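Hypothetical protein (PDB 2HEK) is of unknown function but binds GDP and zinc and, as an HD-domain protein, may hydrolyse dGTP. Local coordinates at residues V34-S46 with Q219-L233. Sequence-based numbering, arbitrary orientation.
With GDP (guanosine-5'-diphosphate), chain G; GOL (glycerol), chain J.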
loop_
_atom_site.group_PDB
_atom_site.type_symbol
_atom_site.label_atom_id
_atom_site.label_comp_id
_atom_site.label_asym_id
_atom_site.label_seq_id
_atom_site.Cartn_x
_atom_site.Cartn_y
_atom_site.Cartn_z
ATOM N N VAL A 34 -4.259 -27.960 -4.685
ATOM C CA VAL A 34 -5.015 -27.951 -3.427
ATOM C C VAL A 34 -5.091 -26.492 -2.960
ATOM O O VAL A 34 -4.088 -25.944 -2.511
ATOM C CB VAL A 34 -4.289 -28.777 -2.301
ATOM C CG1 VAL A 34 -5.059 -28.697 -0.960
ATOM C CG2 VAL A 34 -4.060 -30.272 -2.694
ATOM N N LYS A 35 -6.267 -25.878 -3.046
ATOM C CA LYS A 35 -6.476 -24.526 -2.537
ATOM C C LYS A 35 -6.273 -24.478 -1.041
ATOM O O LYS A 35 -6.746 -25.362 -0.306
ATOM C CB LYS A 35 -7.887 -24.021 -2.878
ATOM C CG LYS A 35 -8.052 -23.655 -4.372
ATOM C CD LYS A 35 -9.399 -22.958 -4.635
ATOM C CE LYS A 35 -9.871 -23.126 -6.096
ATOM N NZ LYS A 35 -10.070 -24.599 -6.442
ATOM N N GLN A 36 -5.565 -23.443 -0.600
ATOM C CA GLN A 36 -5.256 -23.212 0.787
ATOM C C GLN A 36 -6.531 -23.215 1.615
ATOM O O GLN A 36 -6.570 -23.817 2.699
ATOM C CB GLN A 36 -4.516 -21.875 0.927
ATOM C CG GLN A 36 -4.186 -21.470 2.369
ATOM C CD GLN A 36 -3.007 -22.266 2.943
ATOM O OE1 GLN A 36 -2.283 -22.957 2.212
ATOM N NE2 GLN A 36 -2.831 -22.194 4.260
ATOM N N LEU A 37 -7.586 -22.582 1.096
ATOM C CA LEU A 37 -8.816 -22.399 1.858
ATOM C C LEU A 37 -10.007 -23.237 1.374
ATOM O O LEU A 37 -11.135 -22.940 1.724
ATOM C CB LEU A 37 -9.198 -20.903 1.910
ATOM C CG LEU A 37 -8.248 -19.932 2.611
ATOM C CD1 LEU A 37 -8.814 -18.485 2.590
ATOM C CD2 LEU A 37 -8.021 -20.324 4.066
ATOM N N GLY A 38 -9.751 -24.287 0.596
ATOM C CA GLY A 38 -10.773 -25.244 0.242
ATOM C C GLY A 38 -11.816 -24.601 -0.621
ATOM O O GLY A 38 -11.512 -24.144 -1.708
ATOM N N LEU A 39 -13.044 -24.558 -0.111
ATOM C CA LEU A 39 -14.209 -23.999 -0.814
ATOM C C LEU A 39 -14.477 -22.542 -0.501
ATOM O O LEU A 39 -15.479 -22.023 -0.942
ATOM C CB LEU A 39 -15.498 -24.799 -0.466
ATOM C CG LEU A 39 -15.509 -26.261 -0.915
ATOM C CD1 LEU A 39 -16.692 -27.000 -0.286
ATOM C CD2 LEU A 39 -15.555 -26.372 -2.438
ATOM N N ALA A 40 -13.608 -21.871 0.260
ATOM C CA ALA A 40 -13.872 -20.486 0.589
ATOM C C ALA A 40 -14.041 -19.614 -0.666
ATOM O O ALA A 40 -14.663 -18.562 -0.593
ATOM C CB ALA A 40 -12.747 -19.910 1.476
ATOM N N TYR A 41 -13.508 -20.036 -1.814
ATOM C CA TYR A 41 -13.580 -19.183 -3.021
ATOM C C TYR A 41 -15.029 -19.058 -3.497
ATOM O O TYR A 41 -15.358 -18.170 -4.293
ATOM C CB TYR A 41 -12.692 -19.730 -4.147
ATOM C CG TYR A 41 -13.224 -21.032 -4.734
ATOM C CD1 TYR A 41 -13.956 -21.035 -5.909
ATOM C CD2 TYR A 41 -13.018 -22.246 -4.103
ATOM C CE1 TYR A 41 -14.458 -22.217 -6.455
ATOM C CE2 TYR A 41 -13.520 -23.428 -4.632
ATOM C CZ TYR A 41 -14.247 -23.399 -5.800
ATOM O OH TYR A 41 -14.740 -24.564 -6.347
ATOM N N LEU A 42 -15.905 -19.924 -2.974
ATOM C CA LEU A 42 -17.331 -19.838 -3.309
ATOM C C LEU A 42 -18.001 -18.662 -2.584
ATOM O O LEU A 42 -19.144 -18.305 -2.889
ATOM C CB LEU A 42 -18.054 -21.145 -2.955
ATOM C CG LEU A 42 -17.664 -22.340 -3.837
ATOM C CD1 LEU A 42 -18.422 -23.607 -3.336
ATOM C CD2 LEU A 42 -17.964 -22.089 -5.339
ATOM N N VAL A 43 -17.294 -18.066 -1.629
ATOM C CA VAL A 43 -17.789 -16.904 -0.882
ATOM C C VAL A 43 -16.858 -15.682 -1.122
ATOM O O VAL A 43 -17.333 -14.551 -1.337
ATOM C CB VAL A 43 -17.822 -17.217 0.648
ATOM C CG1 VAL A 43 -18.251 -15.986 1.469
ATOM C CG2 VAL A 43 -18.740 -18.383 0.947
ATOM N N PHE A 44 -15.546 -15.920 -1.068
ATOM C CA PHE A 44 -14.495 -14.881 -1.311
ATOM C C PHE A 44 -13.845 -15.244 -2.638
ATOM O O PHE A 44 -12.956 -16.090 -2.662
ATOM C CB PHE A 44 -13.415 -14.893 -0.196
ATOM C CG PHE A 44 -13.943 -14.453 1.139
ATOM C CD1 PHE A 44 -14.523 -15.380 2.033
ATOM C CD2 PHE A 44 -13.909 -13.091 1.498
ATOM C CE1 PHE A 44 -15.079 -14.942 3.269
ATOM C CE2 PHE A 44 -14.461 -12.657 2.748
ATOM C CZ PHE A 44 -15.014 -13.582 3.617
ATOM N N PRO A 45 -14.346 -14.686 -3.759
ATOM C CA PRO A 45 -14.015 -15.264 -5.074
ATOM C C PRO A 45 -12.522 -15.329 -5.410
ATOM O O PRO A 45 -12.096 -16.251 -6.113
ATOM C CB PRO A 45 -14.772 -14.335 -6.058
ATOM C CG PRO A 45 -15.970 -13.900 -5.252
ATOM C CD PRO A 45 -15.351 -13.612 -3.893
ATOM N N SER A 46 -11.741 -14.408 -4.858
ATOM C CA SER A 46 -10.303 -14.320 -5.193
ATOM C C SER A 46 -9.428 -15.247 -4.307
ATOM O O SER A 46 -8.206 -15.258 -4.460
ATOM C CB SER A 46 -9.859 -12.869 -5.080
ATOM O OG SER A 46 -10.421 -12.077 -6.156
ATOM N N GLN A 219 -13.948 -12.659 9.985
ATOM C CA GLN A 219 -14.355 -12.269 8.627
ATOM C C GLN A 219 -14.383 -13.478 7.682
ATOM O O GLN A 219 -15.285 -13.590 6.830
ATOM C CB GLN A 219 -13.471 -11.112 8.099
ATOM C CG GLN A 219 -13.705 -10.662 6.637
ATOM C CD GLN A 219 -14.872 -9.657 6.488
ATOM O OE1 GLN A 219 -15.676 -9.480 7.410
ATOM N NE2 GLN A 219 -14.959 -9.003 5.317
ATOM N N VAL A 220 -13.397 -14.374 7.814
ATOM C CA VAL A 220 -13.218 -15.449 6.813
ATOM C C VAL A 220 -13.425 -16.876 7.366
ATOM O O VAL A 220 -14.335 -17.591 6.915
ATOM C CB VAL A 220 -11.817 -15.378 6.095
ATOM C CG1 VAL A 220 -11.691 -16.534 5.107
ATOM C CG2 VAL A 220 -11.607 -14.017 5.382
ATOM N N TYR A 221 -12.600 -17.295 8.327
ATOM C CA TYR A 221 -12.594 -18.719 8.721
ATOM C C TYR A 221 -13.939 -19.110 9.371
ATOM O O TYR A 221 -14.403 -20.256 9.243
ATOM C CB TYR A 221 -11.387 -19.071 9.646
ATOM C CG TYR A 221 -10.007 -18.576 9.145
ATOM C CD1 TYR A 221 -9.067 -18.064 10.044
ATOM C CD2 TYR A 221 -9.657 -18.622 7.770
ATOM C CE1 TYR A 221 -7.801 -17.613 9.608
ATOM C CE2 TYR A 221 -8.401 -18.144 7.326
ATOM C CZ TYR A 221 -7.480 -17.666 8.258
ATOM O OH TYR A 221 -6.231 -17.187 7.834
ATOM N N PHE A 222 -14.576 -18.166 10.048
ATOM C CA PHE A 222 -15.864 -18.470 10.716
ATOM C C PHE A 222 -17.042 -17.863 9.982
ATOM O O PHE A 222 -18.131 -17.752 10.547
ATOM C CB PHE A 222 -15.850 -18.018 12.184
ATOM C CG PHE A 222 -14.906 -18.794 13.038
ATOM C CD1 PHE A 222 -14.480 -18.269 14.270
ATOM C CD2 PHE A 222 -14.397 -20.032 12.613
ATOM C CE1 PHE A 222 -13.584 -18.996 15.101
ATOM C CE2 PHE A 222 -13.498 -20.776 13.425
ATOM C CZ PHE A 222 -13.098 -20.247 14.687
ATOM N N HIS A 223 -16.839 -17.465 8.722
ATOM C CA HIS A 223 -17.913 -16.879 7.936
ATOM C C HIS A 223 -19.027 -17.955 7.877
ATOM O O HIS A 223 -18.755 -19.123 7.649
ATOM C CB HIS A 223 -17.407 -16.534 6.521
ATOM C CG HIS A 223 -18.390 -15.786 5.689
ATOM N ND1 HIS A 223 -19.486 -16.394 5.115
ATOM C CD2 HIS A 223 -18.434 -14.480 5.309
ATOM C CE1 HIS A 223 -20.163 -15.500 4.419
ATOM N NE2 HIS A 223 -19.530 -14.338 4.493
ATOM N N LYS A 224 -20.270 -17.545 8.073
ATOM C CA LYS A 224 -21.347 -18.520 8.272
ATOM C C LYS A 224 -21.530 -19.397 7.036
ATOM O O LYS A 224 -21.818 -20.580 7.167
ATOM C CB LYS A 224 -22.644 -17.807 8.616
ATOM C CG LYS A 224 -23.204 -16.949 7.515
ATOM C CD LYS A 224 -24.223 -15.928 8.060
ATOM C CE LYS A 224 -25.017 -15.335 6.910
ATOM N NZ LYS A 224 -25.812 -14.147 7.338
ATOM N N VAL A 225 -21.353 -18.814 5.840
ATOM C CA VAL A 225 -21.472 -19.584 4.590
ATOM C C VAL A 225 -20.250 -20.453 4.354
ATOM O O VAL A 225 -20.406 -21.591 3.944
ATOM C CB VAL A 225 -21.779 -18.685 3.352
ATOM C CG1 VAL A 225 -21.968 -19.516 2.077
ATOM C CG2 VAL A 225 -22.985 -17.821 3.633
ATOM N N VAL A 226 -19.039 -19.933 4.627
ATOM C CA VAL A 226 -17.833 -20.753 4.576
ATOM C C VAL A 226 -18.021 -22.025 5.449
ATOM O O VAL A 226 -17.698 -23.134 5.018
ATOM C CB VAL A 226 -16.569 -19.959 5.019
ATOM C CG1 VAL A 226 -15.382 -20.908 5.210
ATOM C CG2 VAL A 226 -16.235 -18.859 3.960
ATOM N N ARG A 227 -18.578 -21.851 6.653
ATOM C CA ARG A 227 -18.751 -22.979 7.573
ATOM C C ARG A 227 -19.768 -24.015 7.048
ATOM O O ARG A 227 -19.469 -25.221 7.059
ATOM C CB ARG A 227 -19.102 -22.505 8.984
ATOM C CG ARG A 227 -17.917 -21.786 9.752
ATOM C CD ARG A 227 -16.735 -22.717 10.109
ATOM N NE ARG A 227 -17.187 -23.941 10.765
ATOM C CZ ARG A 227 -16.939 -25.188 10.339
ATOM N NH1 ARG A 227 -16.182 -25.422 9.266
ATOM N NH2 ARG A 227 -17.439 -26.230 11.009
ATOM N N ILE A 228 -20.909 -23.567 6.535
ATOM C CA ILE A 228 -21.934 -24.539 6.012
ATOM C C ILE A 228 -21.455 -25.303 4.759
ATOM O O ILE A 228 -21.694 -26.519 4.608
ATOM C CB ILE A 228 -23.381 -23.919 5.845
ATOM C CG1 ILE A 228 -24.441 -24.999 5.520
ATOM C CG2 ILE A 228 -23.439 -22.784 4.801
ATOM C CD1 ILE A 228 -24.636 -26.044 6.660
ATOM N N LEU A 229 -20.750 -24.607 3.870
ATOM C CA LEU A 229 -20.123 -25.291 2.746
ATOM C C LEU A 229 -19.178 -26.408 3.198
ATOM O O LEU A 229 -19.180 -27.496 2.637
ATOM C CB LEU A 229 -19.379 -24.277 1.846
ATOM C CG LEU A 229 -20.314 -23.279 1.123
ATOM C CD1 LEU A 229 -19.517 -22.119 0.448
ATOM C CD2 LEU A 229 -21.188 -24.013 0.090
ATOM N N SER A 230 -18.366 -26.141 4.213
ATOM C CA SER A 230 -17.435 -27.133 4.752
ATOM C C SER A 230 -18.181 -28.304 5.405
ATOM O O SER A 230 -17.768 -29.458 5.266
ATOM C CB SER A 230 -16.487 -26.479 5.761
ATOM O OG SER A 230 -15.560 -27.434 6.256
ATOM N N ILE A 231 -19.275 -27.996 6.104
ATOM C CA ILE A 231 -20.173 -29.026 6.664
ATOM C C ILE A 231 -20.685 -29.957 5.549
ATOM O O ILE A 231 -20.512 -31.161 5.653
ATOM C CB ILE A 231 -21.298 -28.400 7.504
ATOM C CG1 ILE A 231 -20.722 -27.792 8.799
ATOM C CG2 ILE A 231 -22.393 -29.408 7.868
ATOM C CD1 ILE A 231 -21.708 -26.902 9.494
ATOM N N HIS A 232 -21.222 -29.401 4.461
ATOM C CA HIS A 232 -21.622 -30.206 3.289
ATOM C C HIS A 232 -20.477 -30.989 2.656
ATOM O O HIS A 232 -20.625 -32.167 2.349
ATOM C CB HIS A 232 -22.339 -29.364 2.217
ATOM C CG HIS A 232 -23.614 -28.739 2.687
ATOM N ND1 HIS A 232 -24.578 -29.448 3.375
ATOM C CD2 HIS A 232 -24.105 -27.483 2.540
ATOM C CE1 HIS A 232 -25.590 -28.647 3.658
ATOM N NE2 HIS A 232 -25.332 -27.453 3.154
ATOM N N LEU A 233 -19.327 -30.340 2.469
ATOM C CA LEU A 233 -18.180 -30.987 1.868
ATOM C C LEU A 233 -17.699 -32.180 2.697
ATOM O O LEU A 233 -17.409 -33.254 2.166
ATOM C CB LEU A 233 -17.033 -29.996 1.657
ATOM C CG LEU A 233 -15.950 -30.858 1.015
ATOM C CD1 LEU A 233 -15.864 -30.749 -0.495
ATOM C CD2 LEU A 233 -14.641 -30.613 1.645
HETATM P PB GDP G . -26.636 -15.881 1.602
HETATM O O1B GDP G . -26.071 -15.447 2.949
HETATM O O2B GDP G . -27.960 -16.619 1.774
HETATM O O3B GDP G . -26.873 -14.653 0.724
HETATM O O3A GDP G . -25.609 -16.909 0.889
HETATM P PA GDP G . -25.139 -16.857 -0.651
HETATM O O1A GDP G . -26.036 -16.055 -1.556
HETATM O O2A GDP G . -25.008 -18.263 -1.176
HETATM O "O5'" GDP G . -23.654 -16.210 -0.645
HETATM C "C5'" GDP G . -23.143 -15.350 0.364
HETATM C "C4'" GDP G . -21.933 -14.547 -0.131
HETATM O "O4'" GDP G . -21.161 -15.186 -1.167
HETATM C "C3'" GDP G . -22.335 -13.206 -0.685
HETATM O "O3'" GDP G . -21.441 -12.266 -0.019
HETATM C "C2'" GDP G . -21.891 -13.286 -2.115
HETATM O "O2'" GDP G . -21.460 -11.990 -2.454
HETATM C "C1'" GDP G . -20.708 -14.218 -2.105
HETATM N N9 GDP G . -20.534 -14.974 -3.365
HETATM C C8 GDP G . -19.365 -15.347 -3.912
HETATM N N7 GDP G . -19.556 -16.075 -5.031
HETATM C C5 GDP G . -20.884 -16.167 -5.212
HETATM C C6 GDP G . -21.771 -16.781 -6.216
HETATM O O6 GDP G . -21.251 -17.394 -7.138
HETATM N N1 GDP G . -23.106 -16.714 -6.061
HETATM C C2 GDP G . -23.668 -16.050 -5.028
HETATM N N2 GDP G . -25.040 -16.007 -4.954
HETATM N N3 GDP G . -22.897 -15.447 -4.063
HETATM C C4 GDP G . -21.539 -15.474 -4.113
HETATM C C1 GOL J . -17.711 -12.329 0.712
HETATM O O1 GOL J . -17.387 -12.018 -0.639
HETATM C C2 GOL J . -18.495 -11.228 1.404
HETATM O O2 GOL J . -17.592 -10.189 1.602
HETATM C C3 GOL J . -18.923 -11.654 2.806
HETATM O O3 GOL J . -20.282 -12.077 2.770
#
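Val43 and Phe44 press against the N-capping His223 in a buried, apolar loop-to-helix contact: in this HD-domain protein, the loop 34-46, which lies between helices 26-29 and 51-69, packs over the break between helices 203-221 and 224-240. It illustrates how a helix N-cap can double as a packing surface. His223 ND1 accepts from Val225 N (3.1 Å), with Val225 N lying about 20° out of the imidazole plane, and this capping bond helps fix the ring's rotation. With CG1 anti to the backbone N (chi1 176°), Val43 lays that methyl over one imidazole face, a CH-pi contact 3.7 Å from CG1 to the His223 ring centroid. Its other methyl, CG2, settles among Val225, Val226 and Leu229, 3.6 Å from Val225 CG1. Phe44 turns an edge toward the His223 face in an offset edge-to-face pair, planes at 80°, while Val220 CG2 covers one phenyl face and a glycerol carbon the other. Were His223 an alanine, Val225 N would probably lose its capping acceptor, and a gap would be likely to open beside Val43 CG1 and the Phe44 edge. Further along, Leu39 CD1 reaches Leu233 CB at 3.6 Å, and Leu42 CB rests on Leu229 CD1. Backbone bonds shape the loop: Ala40 O accepts from both Val43 N and Phe44 N. One border of the contact lines a GDP pocket: Leu42, Val43, Pro45 and Val225 belong to it with Arg280 and His282, and Lys3 of a second subunit also bonds the nucleotide, so the pocket spans a subunit interface. Glycerol, probably from the crystallisation liquor, bridges the two segments: its O1 donates to Val43 O at 2.6 Å, and its O3 meets His223 NE2 at 2.9 Å in the imidazole plane.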